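Local coordinates for protein starch synthase I (Hordeum vulgare, PDB 4HLN) that is a plant glycosyltransferase of the two-domain GT-B type, with a catalytic domain of the starch synthase family and alpha-D-glucopyranose bound in the model, at residues D450-I455 against M520-E525; I455-M460 against L574-M579; P541-T546 against G568-P573. All blocks are in the same frame, centred on the assembly; numbering follows the deposited sequence.

Contact 1 (D450-I455 against M520-E525); sequences DYQKGI and MPSRFE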
ATOM      1  N   ASP A 450       0.030   5.423 -16.410  1.00 95.04           N
ATOM      2  CA  ASP A 450      -1.261   5.764 -15.805  1.00 91.24           C
ATOM      3  C   ASP A 450      -1.290   7.191 -15.298  1.00 89.81           C
ATOM      4  O   ASP A 450      -0.247   7.810 -15.080  1.00 83.81           O
ATOM      5  CB  ASP A 450      -1.582   4.842 -14.626  1.00 96.25           C
ATOM      6  CG  ASP A 450      -1.799   3.403 -15.046  1.00115.26           C
ATOM      7  OD1 ASP A 450      -1.984   3.155 -16.258  1.00125.61           O
ATOM      8  OD2 ASP A 450      -1.790   2.519 -14.159  1.00116.22           O
ATOM      9  N   TYR A 451      -2.500   7.700 -15.087  1.00 89.74           N
ATOM     10  CA  TYR A 451      -2.675   9.029 -14.527  1.00 77.68           C
ATOM     11  C   TYR A 451      -2.067   9.053 -13.138  1.00 67.92           C
ATOM     12  O   TYR A 451      -1.355   9.994 -12.778  1.00 74.20           O
ATOM     13  CB  TYR A 451      -4.161   9.394 -14.469  1.00 76.89           C
ATOM     14  CG  TYR A 451      -4.474  10.706 -13.765  1.00 74.36           C
ATOM     15  CD1 TYR A 451      -4.274  11.925 -14.404  1.00 57.47           C
ATOM     16  CD2 TYR A 451      -4.992  10.724 -12.463  1.00 80.39           C
ATOM     17  CE1 TYR A 451      -4.565  13.127 -13.770  1.00 64.98           C
ATOM     18  CE2 TYR A 451      -5.287  11.926 -11.816  1.00 81.18           C
ATOM     19  CZ  TYR A 451      -5.072  13.126 -12.479  1.00 79.78           C
ATOM     20  OH  TYR A 451      -5.356  14.329 -11.858  1.00 81.56           O
ATOM     21  N   GLN A 452      -2.326   8.000 -12.369  1.00 61.20           N
ATOM     22  CA  GLN A 452      -1.853   7.943 -10.986  1.00 69.28           C
ATOM     23  C   GLN A 452      -0.330   7.889 -10.856  1.00 64.64           C
ATOM     24  O   GLN A 452       0.227   8.312  -9.844  1.00 60.11           O
ATOM     25  CB  GLN A 452      -2.492   6.776 -10.230  1.00 73.04           C
ATOM     26  CG  GLN A 452      -2.424   6.924  -8.701  1.00 90.86           C
ATOM     27  CD  GLN A 452      -1.109   6.429  -8.087  1.00 91.74           C
ATOM     28  OE1 GLN A 452      -0.528   7.085  -7.215  1.00 81.92           O
ATOM     29  NE2 GLN A 452      -0.652   5.258  -8.527  1.00 88.80           N
ATOM     30  N   LYS A 453       0.347   7.379 -11.877  1.00 65.96           N
ATOM     31  CA  LYS A 453       1.799   7.280 -11.821  1.00 65.38           C
ATOM     32  C   LYS A 453       2.500   8.633 -11.992  1.00 61.41           C
ATOM     33  O   LYS A 453       3.714   8.734 -11.819  1.00 66.49           O
ATOM     34  CB  LYS A 453       2.325   6.241 -12.819  1.00 69.70           C
ATOM     35  CG  LYS A 453       2.023   4.785 -12.433  1.00 71.80           C
ATOM     36  CD  LYS A 453       2.548   4.460 -11.048  1.00 86.82           C
ATOM     37  CE  LYS A 453       2.620   2.952 -10.791  1.00 99.41           C
ATOM     38  NZ  LYS A 453       3.165   2.646  -9.425  1.00 96.51           N
ATOM     39  N   GLY A 454       1.738   9.674 -12.306  1.00 49.12           N
ATOM     40  CA  GLY A 454       2.304  11.010 -12.389  1.00 54.23           C
ATOM     41  C   GLY A 454       2.760  11.331 -13.796  1.00 64.35           C
ATOM     42  O   GLY A 454       3.474  12.305 -14.034  1.00 66.99           O
ATOM     43  N   ILE A 455       2.334  10.487 -14.726  1.00 65.69           N
ATOM     44  CA  ILE A 455       2.638  10.617 -16.145  1.00 67.03           C
ATOM     45  C   ILE A 455       2.588  12.047 -16.696  1.00 75.62           C
ATOM     46  O   ILE A 455       3.541  12.498 -17.327  1.00 76.58           O
ATOM     47  CB  ILE A 455       1.702   9.702 -16.961  1.00 68.20           C
ATOM     48  CG1 ILE A 455       2.217   8.271 -16.896  1.00 78.94           C
ATOM     49  CG2 ILE A 455       1.629  10.133 -18.377  1.00 69.59           C
ATOM     50  CD1 ILE A 455       3.711   8.200 -16.695  1.00 76.47           C
ATOM     51  N   MET A 520       9.742   9.119  -9.030  1.00 49.44           N
ATOM     52  CA  MET A 520       8.404   8.598  -8.785  1.00 49.32           C
ATOM     53  C   MET A 520       7.444   9.727  -8.435  1.00 59.57           C
ATOM     54  O   MET A 520       7.270  10.075  -7.267  1.00 64.73           O
ATOM     55  CB  MET A 520       8.414   7.546  -7.667  1.00 50.86           C
ATOM     56  CG  MET A 520       9.150   6.247  -7.997  1.00 52.83           C
ATOM     57  SD  MET A 520      10.950   6.296  -7.769  1.00 70.16           S
ATOM     58  CE  MET A 520      11.056   6.774  -6.046  1.00151.74           C
ATOM     59  N   PRO A 521       6.821  10.320  -9.457  1.00 58.74           N
ATOM     60  CA  PRO A 521       5.813  11.370  -9.238  1.00 55.29           C
ATOM     61  C   PRO A 521       4.389  10.817  -9.020  1.00 53.87           C
ATOM     62  O   PRO A 521       3.426  11.362  -9.550  1.00 59.22           O
ATOM     63  CB  PRO A 521       5.884  12.182 -10.535  1.00 46.20           C
ATOM     64  CG  PRO A 521       6.293  11.180 -11.571  1.00 51.86           C
ATOM     65  CD  PRO A 521       7.191  10.175 -10.876  1.00 49.85           C
ATOM     66  N   SER A 522       4.272   9.744  -8.243  1.00 60.75           N
ATOM     67  CA  SER A 522       2.983   9.116  -7.967  1.00 54.85           C
ATOM     68  C   SER A 522       2.106  10.010  -7.112  1.00 56.91           C
ATOM     69  O   SER A 522       2.601  10.686  -6.210  1.00 58.77           O
ATOM     70  CB  SER A 522       3.185   7.788  -7.246  1.00 58.60           C
ATOM     71  OG  SER A 522       3.731   6.803  -8.103  1.00 60.36           O
ATOM     72  N   ARG A 523       0.802   9.983  -7.391  1.00 57.60           N
ATOM     73  CA  ARG A 523      -0.178  10.863  -6.750  1.00 58.30           C
ATOM     74  C   ARG A 523      -0.611  10.427  -5.362  1.00 65.40           C
ATOM     75  O   ARG A 523      -0.908  11.257  -4.510  1.00 78.62           O
ATOM     76  CB  ARG A 523      -1.435  10.945  -7.600  1.00 53.77           C
ATOM     77  CG  ARG A 523      -1.170  11.294  -9.006  1.00 64.50           C
ATOM     78  CD  ARG A 523      -2.449  11.591  -9.736  1.00 81.77           C
ATOM     79  NE  ARG A 523      -2.118  12.339 -10.937  1.00 93.36           N
ATOM     80  CZ  ARG A 523      -2.026  13.659 -10.963  1.00 87.98           C
ATOM     81  NH1 ARG A 523      -2.273  14.356  -9.854  1.00 81.63           N
ATOM     82  NH2 ARG A 523      -1.704  14.273 -12.092  1.00 78.25           N
ATOM     83  N   PHE A 524      -0.681   9.124  -5.149  1.00 63.74           N
ATOM     84  CA  PHE A 524      -1.242   8.594  -3.922  1.00 60.53           C
ATOM     85  C   PHE A 524      -0.956   7.097  -3.879  1.00 60.56           C
ATOM     86  O   PHE A 524      -1.838   6.277  -4.115  1.00 63.92           O
ATOM     87  CB  PHE A 524      -2.746   8.867  -3.906  1.00 52.29           C
ATOM     88  CG  PHE A 524      -3.308   9.083  -2.531  1.00 52.07           C
ATOM     89  CD1 PHE A 524      -4.439   8.387  -2.111  1.00 54.49           C
ATOM     90  CD2 PHE A 524      -2.702   9.971  -1.655  1.00 39.95           C
ATOM     91  CE1 PHE A 524      -4.951   8.578  -0.851  1.00 51.13           C
ATOM     92  CE2 PHE A 524      -3.211  10.165  -0.396  1.00 50.46           C
ATOM     93  CZ  PHE A 524      -4.337   9.470   0.010  1.00 51.30           C
ATOM     94  N   GLU A 525       0.290   6.743  -3.596  1.00 62.99           N
ATOM     95  CA  GLU A 525       0.737   5.365  -3.776  1.00 69.59           C
ATOM     96  C   GLU A 525       0.775   4.565  -2.480  1.00 69.37           C
ATOM     97  O   GLU A 525       1.603   4.823  -1.609  1.00 73.95           O
ATOM     98  CB  GLU A 525       2.106   5.319  -4.467  1.00 61.84           C
ATOM     99  CG  GLU A 525       2.535   3.915  -4.854  1.00 69.50           C
ATOM    100  CD  GLU A 525       1.656   3.295  -5.936  1.00 76.74           C
ATOM    101  OE1 GLU A 525       0.995   2.260  -5.661  1.00 68.90           O
ATOM    102  OE2 GLU A 525       1.643   3.840  -7.065  1.00 81.57           O
TER
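Gln452 and Lys453 run antiparallel to Ser522 and Arg523, joined by Arg523 N donating to Gln452 O at 3.0 Å. The first segment bends here in a type I turn, Tyr451 to Gly454, and Gly454 occupies the N-cap position of the helix that follows. Arg523, its chain extended to NE, lays its guanidinium nearly flat over one face of the Tyr451 ring, the planes 9° apart and CZ 3.9 Å from the ring centroid, a cation-pi stack. The same NE gives its N-H to Tyr451 O at 3.1 Å, from the face of that carbonyl opposite Gly454 N, while NH2 turns to a salt bridge with Asp456. Both loops leave the carboxyl ends of adjacent strands, 442-446 and 517-520, in the C-terminal Rossmann-like domain of the GT-B fold; the Phe524 ring meets that of Tyr365, and Glu525 N bonds to Tyr365 OH. Bent at chi2 (-85°), Gln452 points its amide at two partners. OE1 accepts Phe524 N at 2.9 Å in the carbonyl plane, which fixes the amide's rotation, and NE2 donates to Glu525 OE2 at 3.1 Å. From the other face of the carboxylate plane, Lys453 NZ completes a salt bridge to Glu525 OE2 at 3.1 Å.

Contact 2 (I455-M460 against L574-M579); sequences IDLIKM and LTVEKM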
ATOM      1  N   ILE A 455       2.334  10.487 -14.726  1.00 65.69           N
ATOM      2  CA  ILE A 455       2.638  10.617 -16.145  1.00 67.03           C
ATOM      3  C   ILE A 455       2.588  12.047 -16.696  1.00 75.62           C
ATOM      4  O   ILE A 455       3.541  12.498 -17.327  1.00 76.58           O
ATOM      5  CB  ILE A 455       1.702   9.702 -16.961  1.00 68.20           C
ATOM      6  CG1 ILE A 455       2.217   8.271 -16.896  1.00 78.94           C
ATOM      7  CG2 ILE A 455       1.629  10.133 -18.377  1.00 69.59           C
ATOM      8  CD1 ILE A 455       3.711   8.200 -16.695  1.00 76.47           C
ATOM      9  N   ASP A 456       1.485  12.753 -16.455  1.00 80.70           N
ATOM     10  CA  ASP A 456       1.280  14.090 -17.024  1.00 85.52           C
ATOM     11  C   ASP A 456       2.248  15.152 -16.504  1.00 79.67           C
ATOM     12  O   ASP A 456       2.575  16.087 -17.226  1.00 91.29           O
ATOM     13  CB  ASP A 456      -0.164  14.561 -16.831  1.00102.47           C
ATOM     14  CG  ASP A 456      -0.583  14.589 -15.365  1.00123.43           C
ATOM     15  OD1 ASP A 456      -0.396  13.563 -14.666  1.00132.97           O
ATOM     16  OD2 ASP A 456      -1.096  15.640 -14.911  1.00122.74           O
ATOM     17  N   LEU A 457       2.689  15.023 -15.256  1.00 65.13           N
ATOM     18  CA  LEU A 457       3.711  15.916 -14.712  1.00 65.99           C
ATOM     19  C   LEU A 457       4.983  15.847 -15.542  1.00 73.92           C
ATOM     20  O   LEU A 457       5.557  16.866 -15.920  1.00 76.51           O
ATOM     21  CB  LEU A 457       4.067  15.525 -13.282  1.00 67.23           C
ATOM     22  CG  LEU A 457       3.305  16.165 -12.121  1.00 79.45           C
ATOM     23  CD1 LEU A 457       3.530  17.671 -12.091  1.00 77.65           C
ATOM     24  CD2 LEU A 457       1.817  15.819 -12.171  1.00 80.07           C
ATOM     25  N   ILE A 458       5.436  14.630 -15.800  1.00 75.04           N
ATOM     26  CA  ILE A 458       6.646  14.417 -16.572  1.00 64.80           C
ATOM     27  C   ILE A 458       6.501  15.020 -17.963  1.00 65.96           C
ATOM     28  O   ILE A 458       7.407  15.685 -18.452  1.00 70.51           O
ATOM     29  CB  ILE A 458       6.977  12.925 -16.650  1.00 69.52           C
ATOM     30  CG1 ILE A 458       7.539  12.448 -15.300  1.00 62.42           C
ATOM     31  CG2 ILE A 458       7.935  12.645 -17.805  1.00 69.34           C
ATOM     32  CD1 ILE A 458       7.772  10.935 -15.213  1.00 61.37           C
ATOM     33  N   LYS A 459       5.342  14.806 -18.579  1.00 71.08           N
ATOM     34  CA  LYS A 459       5.018  15.393 -19.878  1.00 72.63           C
ATOM     35  C   LYS A 459       5.226  16.918 -19.896  1.00 72.58           C
ATOM     36  O   LYS A 459       5.646  17.488 -20.904  1.00 73.95           O
ATOM     37  CB  LYS A 459       3.572  15.042 -20.245  1.00 79.81           C
ATOM     38  CG  LYS A 459       3.160  15.347 -21.677  1.00 84.82           C
ATOM     39  CD  LYS A 459       1.812  14.692 -21.984  1.00 89.82           C
ATOM     40  CE  LYS A 459       1.488  14.710 -23.475  1.00 91.10           C
ATOM     41  NZ  LYS A 459       0.421  13.718 -23.832  1.00 82.88           N
ATOM     42  N   MET A 460       4.946  17.571 -18.774  1.00 76.03           N
ATOM     43  CA  MET A 460       5.008  19.030 -18.700  1.00 73.55           C
ATOM     44  C   MET A 460       6.394  19.533 -18.317  1.00 75.66           C
ATOM     45  O   MET A 460       6.805  20.616 -18.735  1.00 87.47           O
ATOM     46  CB  MET A 460       3.974  19.581 -17.704  1.00 67.51           C
ATOM     47  CG  MET A 460       2.547  19.045 -17.865  1.00 76.42           C
ATOM     48  SD  MET A 460       1.780  19.290 -19.488  1.00175.08           S
ATOM     49  CE  MET A 460       0.238  18.389 -19.295  1.00133.29           C
ATOM     50  N   LEU A 574       2.547  18.177  -5.423  1.00 78.91           N
ATOM     51  CA  LEU A 574       2.800  17.589  -6.726  1.00 70.09           C
ATOM     52  C   LEU A 574       2.633  18.609  -7.849  1.00 65.79           C
ATOM     53  O   LEU A 574       1.570  18.709  -8.454  1.00 63.35           O
ATOM     54  CB  LEU A 574       1.876  16.385  -6.940  1.00 64.96           C
ATOM     55  CG  LEU A 574       2.151  15.514  -8.164  1.00 64.43           C
ATOM     56  CD1 LEU A 574       3.629  15.162  -8.286  1.00 61.19           C
ATOM     57  CD2 LEU A 574       1.302  14.264  -8.106  1.00 69.68           C
ATOM     58  N   THR A 575       3.692  19.357  -8.136  1.00 69.51           N
ATOM     59  CA  THR A 575       3.644  20.366  -9.195  1.00 66.30           C
ATOM     60  C   THR A 575       4.905  20.362 -10.042  1.00 67.12           C
ATOM     61  O   THR A 575       6.008  20.134  -9.545  1.00 70.02           O
ATOM     62  CB  THR A 575       3.508  21.775  -8.606  1.00 68.97           C
ATOM     63  OG1 THR A 575       4.781  22.201  -8.091  1.00 67.95           O
ATOM     64  CG2 THR A 575       2.469  21.778  -7.484  1.00 68.50           C
ATOM     65  N   VAL A 576       4.739  20.652 -11.322  1.00 68.71           N
ATOM     66  CA  VAL A 576       5.875  20.755 -12.228  1.00 63.78           C
ATOM     67  C   VAL A 576       7.010  21.614 -11.665  1.00 65.04           C
ATOM     68  O   VAL A 576       8.181  21.360 -11.934  1.00 71.08           O
ATOM     69  CB  VAL A 576       5.433  21.325 -13.575  1.00 63.66           C
ATOM     70  CG1 VAL A 576       6.636  21.603 -14.452  1.00 68.81           C
ATOM     71  CG2 VAL A 576       4.461  20.375 -14.253  1.00 54.49           C
ATOM     72  N   GLU A 577       6.667  22.632 -10.887  1.00 64.49           N
ATOM     73  CA  GLU A 577       7.670  23.539 -10.337  1.00 75.97           C
ATOM     74  C   GLU A 577       8.424  22.843  -9.213  1.00 72.14           C
ATOM     75  O   GLU A 577       9.665  22.787  -9.204  1.00 67.66           O
ATOM     76  CB  GLU A 577       7.018  24.821  -9.803  1.00 87.67           C
ATOM     77  CG  GLU A 577       6.148  25.576 -10.810  1.00103.95           C
ATOM     78  CD  GLU A 577       5.007  24.729 -11.382  1.00111.02           C
ATOM     79  OE1 GLU A 577       3.963  24.553 -10.700  1.00 95.61           O
ATOM     80  OE2 GLU A 577       5.159  24.239 -12.523  1.00117.73           O
ATOM     81  N   LYS A 578       7.663  22.311  -8.263  1.00 63.16           N
ATOM     82  CA  LYS A 578       8.261  21.657  -7.112  1.00 61.51           C
ATOM     83  C   LYS A 578       9.074  20.438  -7.544  1.00 65.24           C
ATOM     84  O   LYS A 578      10.122  20.130  -6.961  1.00 59.01           O
ATOM     85  CB  LYS A 578       7.198  21.272  -6.091  1.00 52.57           C
ATOM     86  CG  LYS A 578       7.411  21.910  -4.728  1.00 69.02           C
ATOM     87  CD  LYS A 578       8.844  21.709  -4.198  1.00 80.60           C
ATOM     88  CE  LYS A 578       8.991  22.265  -2.771  1.00 85.39           C
ATOM     89  NZ  LYS A 578       8.015  23.380  -2.483  1.00 81.17           N
ATOM     90  N   MET A 579       8.596  19.753  -8.575  1.00 63.08           N
ATOM     91  CA  MET A 579       9.309  18.591  -9.074  1.00 69.81           C
ATOM     92  C   MET A 579      10.662  19.012  -9.645  1.00 73.30           C
ATOM     93  O   MET A 579      11.709  18.491  -9.248  1.00 70.58           O
ATOM     94  CB  MET A 579       8.479  17.836 -10.118  1.00 69.24           C
ATOM     95  CG  MET A 579       9.124  16.527 -10.581  1.00 68.36           C
ATOM     96  SD  MET A 579       8.062  15.448 -11.574  1.00 79.47           S
ATOM     97  CE  MET A 579       8.029  16.281 -13.154  1.00 73.52           C
TER
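Two peptide planes each carry a methyl group over one face: Leu457 CD1 lies on the peptide between Thr575 and Val576, and Met579 CE on the one between Leu457 and Ile458. Leu457 CD1 comes within 3.3 Å of Val576 N and 3.7 Å of Thr575 C. This is the meeting of two helix starts in the C-terminal Rossmann-like domain: helix 455-466, which follows strand 442-446, and helix 576-592, which follows strand 569-571. The side chains that meet are all apolar, and Leu457 is at their centre. Its CD1 also touches Val576 CG2 at 3.6 Å as the two side chains pass alongside each other in opposite directions. Val576 holds CG1 anti to the backbone N (chi1 173°), which leaves CG2 directed at helix 455-466, where it fits between Leu457 CD1 and the CB of Met460, also at 3.6 Å. On the other flank, Leu574 brings CD1 against Leu457 CG at 4.0 Å; Arg523 packs on both leucines. At its start, helix 576-592 is capped by Thr575, whose OG1 takes the N-H of Lys578 at 2.9 Å. Met579 approaches from one turn further along. Its chain is extended through chi2 and then folds at chi3 (75°), so that the terminal methyl turns in against the first helix. There Met579 CE rests 4.0 Å from Leu457 CB and 3.8 Å from Leu457 O.

Contact 3 (P541-T546 against G568-P573); sequences PVVHGT and GWAFSP. With GLC (alpha-D-glucopyranose), chain B.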
ATOM      1  N   PRO A 541      16.221   8.138  -4.975  1.00 42.42           N
ATOM      2  CA  PRO A 541      14.852   8.386  -5.402  1.00 39.35           C
ATOM      3  C   PRO A 541      14.437   9.833  -5.205  1.00 48.68           C
ATOM      4  O   PRO A 541      14.822  10.472  -4.223  1.00 51.76           O
ATOM      5  CB  PRO A 541      14.043   7.468  -4.481  1.00 43.56           C
ATOM      6  CG  PRO A 541      14.847   7.378  -3.234  1.00 39.00           C
ATOM      7  CD  PRO A 541      16.284   7.401  -3.702  1.00 47.17           C
ATOM      8  N   VAL A 542      13.665  10.337  -6.160  1.00 48.03           N
ATOM      9  CA  VAL A 542      12.962  11.604  -6.025  1.00 48.80           C
ATOM     10  C   VAL A 542      11.463  11.333  -6.184  1.00 57.07           C
ATOM     11  O   VAL A 542      10.992  10.915  -7.241  1.00 61.93           O
ATOM     12  CB  VAL A 542      13.423  12.618  -7.082  1.00 52.32           C
ATOM     13  CG1 VAL A 542      12.437  13.784  -7.182  1.00 48.22           C
ATOM     14  CG2 VAL A 542      14.831  13.096  -6.774  1.00 47.79           C
ATOM     15  N   VAL A 543      10.713  11.580  -5.124  1.00 57.83           N
ATOM     16  CA  VAL A 543       9.349  11.100  -5.048  1.00 56.92           C
ATOM     17  C   VAL A 543       8.382  12.153  -4.496  1.00 56.41           C
ATOM     18  O   VAL A 543       8.764  12.998  -3.682  1.00 58.86           O
ATOM     19  CB  VAL A 543       9.309   9.829  -4.179  1.00 62.59           C
ATOM     20  CG1 VAL A 543       9.901  10.116  -2.809  1.00 59.57           C
ATOM     21  CG2 VAL A 543       7.895   9.296  -4.063  1.00 72.96           C
ATOM     22  N   HIS A 544       7.133  12.113  -4.958  1.00 52.51           N
ATOM     23  CA  HIS A 544       6.090  12.963  -4.387  1.00 55.93           C
ATOM     24  C   HIS A 544       5.746  12.546  -2.966  1.00 58.48           C
ATOM     25  O   HIS A 544       5.436  11.375  -2.718  1.00 56.45           O
ATOM     26  CB  HIS A 544       4.810  12.912  -5.211  1.00 49.01           C
ATOM     27  CG  HIS A 544       3.645  13.558  -4.524  1.00 56.70           C
ATOM     28  ND1 HIS A 544       2.337  13.195  -4.765  1.00 63.47           N
ATOM     29  CD2 HIS A 544       3.596  14.542  -3.597  1.00 56.24           C
ATOM     30  CE1 HIS A 544       1.531  13.932  -4.021  1.00 57.00           C
ATOM     31  NE2 HIS A 544       2.272  14.756  -3.298  1.00 61.95           N
ATOM     32  N   GLY A 545       5.783  13.507  -2.044  1.00 56.26           N
ATOM     33  CA  GLY A 545       5.380  13.259  -0.671  1.00 58.02           C
ATOM     34  C   GLY A 545       6.114  14.058   0.386  1.00 64.35           C
ATOM     35  O   GLY A 545       6.922  14.939   0.094  1.00 74.67           O
ATOM     36  N   THR A 546       5.813  13.751   1.639  1.00 69.00           N
ATOM     37  CA  THR A 546       6.531  14.340   2.763  1.00 75.45           C
ATOM     38  C   THR A 546       7.782  13.498   3.085  1.00 81.87           C
ATOM     39  O   THR A 546       7.828  12.292   2.812  1.00 85.81           O
ATOM     40  CB  THR A 546       5.596  14.526   3.989  1.00 61.50           C
ATOM     41  OG1 THR A 546       4.933  13.290   4.306  1.00 63.01           O
ATOM     42  CG2 THR A 546       4.538  15.574   3.674  1.00 56.75           C
ATOM     43  N   GLY A 568      17.075  10.523  -0.080  1.00 55.20           N
ATOM     44  CA  GLY A 568      16.712  11.034  -1.386  1.00 49.64           C
ATOM     45  C   GLY A 568      15.953  12.335  -1.228  1.00 51.05           C
ATOM     46  O   GLY A 568      16.117  13.025  -0.234  1.00 63.73           O
ATOM     47  N   TRP A 569      15.116  12.678  -2.196  1.00 53.45           N
ATOM     48  CA  TRP A 569      14.278  13.860  -2.047  1.00 58.30           C
ATOM     49  C   TRP A 569      12.803  13.558  -2.213  1.00 62.73           C
ATOM     50  O   TRP A 569      12.382  13.031  -3.237  1.00 81.61           O
ATOM     51  CB  TRP A 569      14.684  14.942  -3.039  1.00 58.83           C
ATOM     52  CG  TRP A 569      15.942  15.620  -2.665  1.00 71.81           C
ATOM     53  CD1 TRP A 569      16.069  16.767  -1.947  1.00 70.74           C
ATOM     54  CD2 TRP A 569      17.269  15.196  -2.987  1.00 78.59           C
ATOM     55  NE1 TRP A 569      17.397  17.089  -1.800  1.00 76.66           N
ATOM     56  CE2 TRP A 569      18.155  16.136  -2.428  1.00 80.51           C
ATOM     57  CE3 TRP A 569      17.794  14.112  -3.692  1.00 76.61           C
ATOM     58  CZ2 TRP A 569      19.537  16.025  -2.550  1.00 79.65           C
ATOM     59  CZ3 TRP A 569      19.166  14.000  -3.807  1.00 76.45           C
ATOM     60  CH2 TRP A 569      20.021  14.951  -3.242  1.00 76.20           C
ATOM     61  N   ALA A 570      12.020  13.899  -1.201  1.00 54.22           N
ATOM     62  CA  ALA A 570      10.570  13.882  -1.326  1.00 62.55           C
ATOM     63  C   ALA A 570      10.095  15.322  -1.457  1.00 65.58           C
ATOM     64  O   ALA A 570      10.503  16.186  -0.682  1.00 66.36           O
ATOM     65  CB  ALA A 570       9.927  13.211  -0.115  1.00 62.01           C
ATOM     66  N   PHE A 571       9.240  15.577  -2.440  1.00 64.84           N
ATOM     67  CA  PHE A 571       8.763  16.929  -2.692  1.00 62.79           C
ATOM     68  C   PHE A 571       7.248  17.012  -2.632  1.00 62.05           C
ATOM     69  O   PHE A 571       6.547  16.075  -2.997  1.00 61.02           O
ATOM     70  CB  PHE A 571       9.243  17.417  -4.060  1.00 56.97           C
ATOM     71  CG  PHE A 571       8.633  16.668  -5.220  1.00 58.55           C
ATOM     72  CD1 PHE A 571       9.219  15.499  -5.696  1.00 54.62           C
ATOM     73  CD2 PHE A 571       7.477  17.131  -5.834  1.00 57.78           C
ATOM     74  CE1 PHE A 571       8.668  14.812  -6.766  1.00 46.95           C
ATOM     75  CE2 PHE A 571       6.919  16.442  -6.909  1.00 59.42           C
ATOM     76  CZ  PHE A 571       7.514  15.284  -7.375  1.00 45.41           C
ATOM     77  N   SER A 572       6.757  18.157  -2.177  1.00 73.86           N
ATOM     78  CA  SER A 572       5.328  18.430  -2.145  1.00 71.38           C
ATOM     79  C   SER A 572       5.153  19.933  -2.262  1.00 70.19           C
ATOM     80  O   SER A 572       5.949  20.695  -1.713  1.00 71.80           O
ATOM     81  CB  SER A 572       4.698  17.918  -0.846  1.00 68.86           C
ATOM     82  OG  SER A 572       3.286  18.001  -0.895  1.00 68.54           O
ATOM     83  N   PRO A 573       4.097  20.364  -2.956  1.00 72.81           N
ATOM     84  CA  PRO A 573       3.077  19.442  -3.448  1.00 81.99           C
ATOM     85  C   PRO A 573       3.449  18.944  -4.827  1.00 78.80           C
ATOM     86  O   PRO A 573       4.515  19.275  -5.347  1.00 67.52           O
ATOM     87  CB  PRO A 573       1.859  20.343  -3.561  1.00 81.24           C
ATOM     88  CG  PRO A 573       2.464  21.637  -4.053  1.00 69.63           C
ATOM     89  CD  PRO A 573       3.794  21.755  -3.333  1.00 67.17           C
TER
HETATM   90  C1  GLC B   1      16.391  20.536   3.649  1.00132.37           C
HETATM   91  C2  GLC B   1      17.547  21.206   4.364  1.00134.63           C
HETATM   92  C3  GLC B   1      18.568  21.782   3.371  1.00142.89           C
HETATM   93  C4  GLC B   1      18.888  20.937   2.122  1.00140.69           C
HETATM   94  C5  GLC B   1      17.573  20.335   1.617  1.00138.57           C
HETATM   95  C6  GLC B   1      17.750  19.291   0.529  1.00140.25           C
HETATM   96  O2  GLC B   1      17.015  22.233   5.178  1.00127.57           O
HETATM   97  O3  GLC B   1      19.762  22.024   4.078  1.00149.87           O
HETATM   98  O4  GLC B   1      19.560  21.827   1.216  1.00140.93           O
HETATM   99  O5  GLC B   1      16.921  19.670   2.678  1.00137.33           O
HETATM  100  O6  GLC B   1      16.852  19.568  -0.516  1.00144.25           O
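Val542, Val543 and His544 pair in parallel with Trp569, Ala570 and Phe571, the two strands inclined by 18°. Four backbone hydrogen bonds join them. Trp569 N gives to Pro541 O and Phe571 N to Val543 O, while Val543 N donates in return to Trp569 O at 2.9 Å. The last, Gly545 N to Phe571 O at 2.8 Å, is nearly straight at hydrogen (172°), its donor lying above the carbonyl plane. Aromatic contacts lie on the face that carries Val542, His544, Trp569 and Phe571. With chi1 at 67°, Phe571 throws its ring across the neighbouring strand, where His544 CA stands over one face, 4.1 Å from the centroid, a CH-pi contact; Val542 CG1 meets CE1 of the same ring at 3.9 Å. The His544 ring presents its edge instead, CD2 to Phe571 O at 3.4 Å, while ND1 bonds to Ser522 O. Apolar packing on the reverse face is slighter: Val543 CG1 touches Ala570 CB at 4.1 Å. Trp569, one of the residues lining the glycan pocket, offers NE1 from its ring edge to O6 of alpha-D-glucopyranose in a weak bond of 2.8 Å. Strand 569-571 is an edge strand of the six-stranded parallel sheet; strand 540-544 lies between it and 517-520, and helix 576-592 covers Trp569 and Phe571, with helix 594-606 also meeting Trp569.

All three contacts belong to the C-terminal domain, their centres 10 to 12 Å apart. Contact 3 is the buried one, made in the sheet by regular backbone bonds. Contacts 1 and 2 are only partly buried, but differ in chemistry: loops at the strand ends rely on a salt bridge, a cation-pi stack and hydrogen bonds of side-chain amide and backbone, whereas the helix starts pack mainly through apolar side chains. Loop 450-455 runs straight into helix 455-466, and Pro521 of contact 1 packs on Ile458 of contact 2. Contact 1 joins contact 3 where Met520 lies against Pro541 and Val543. Contacts 2 and 3 share a chain connection from strand 569-571 into helix 576-592, with Met579 CG lying against Phe571 CZ.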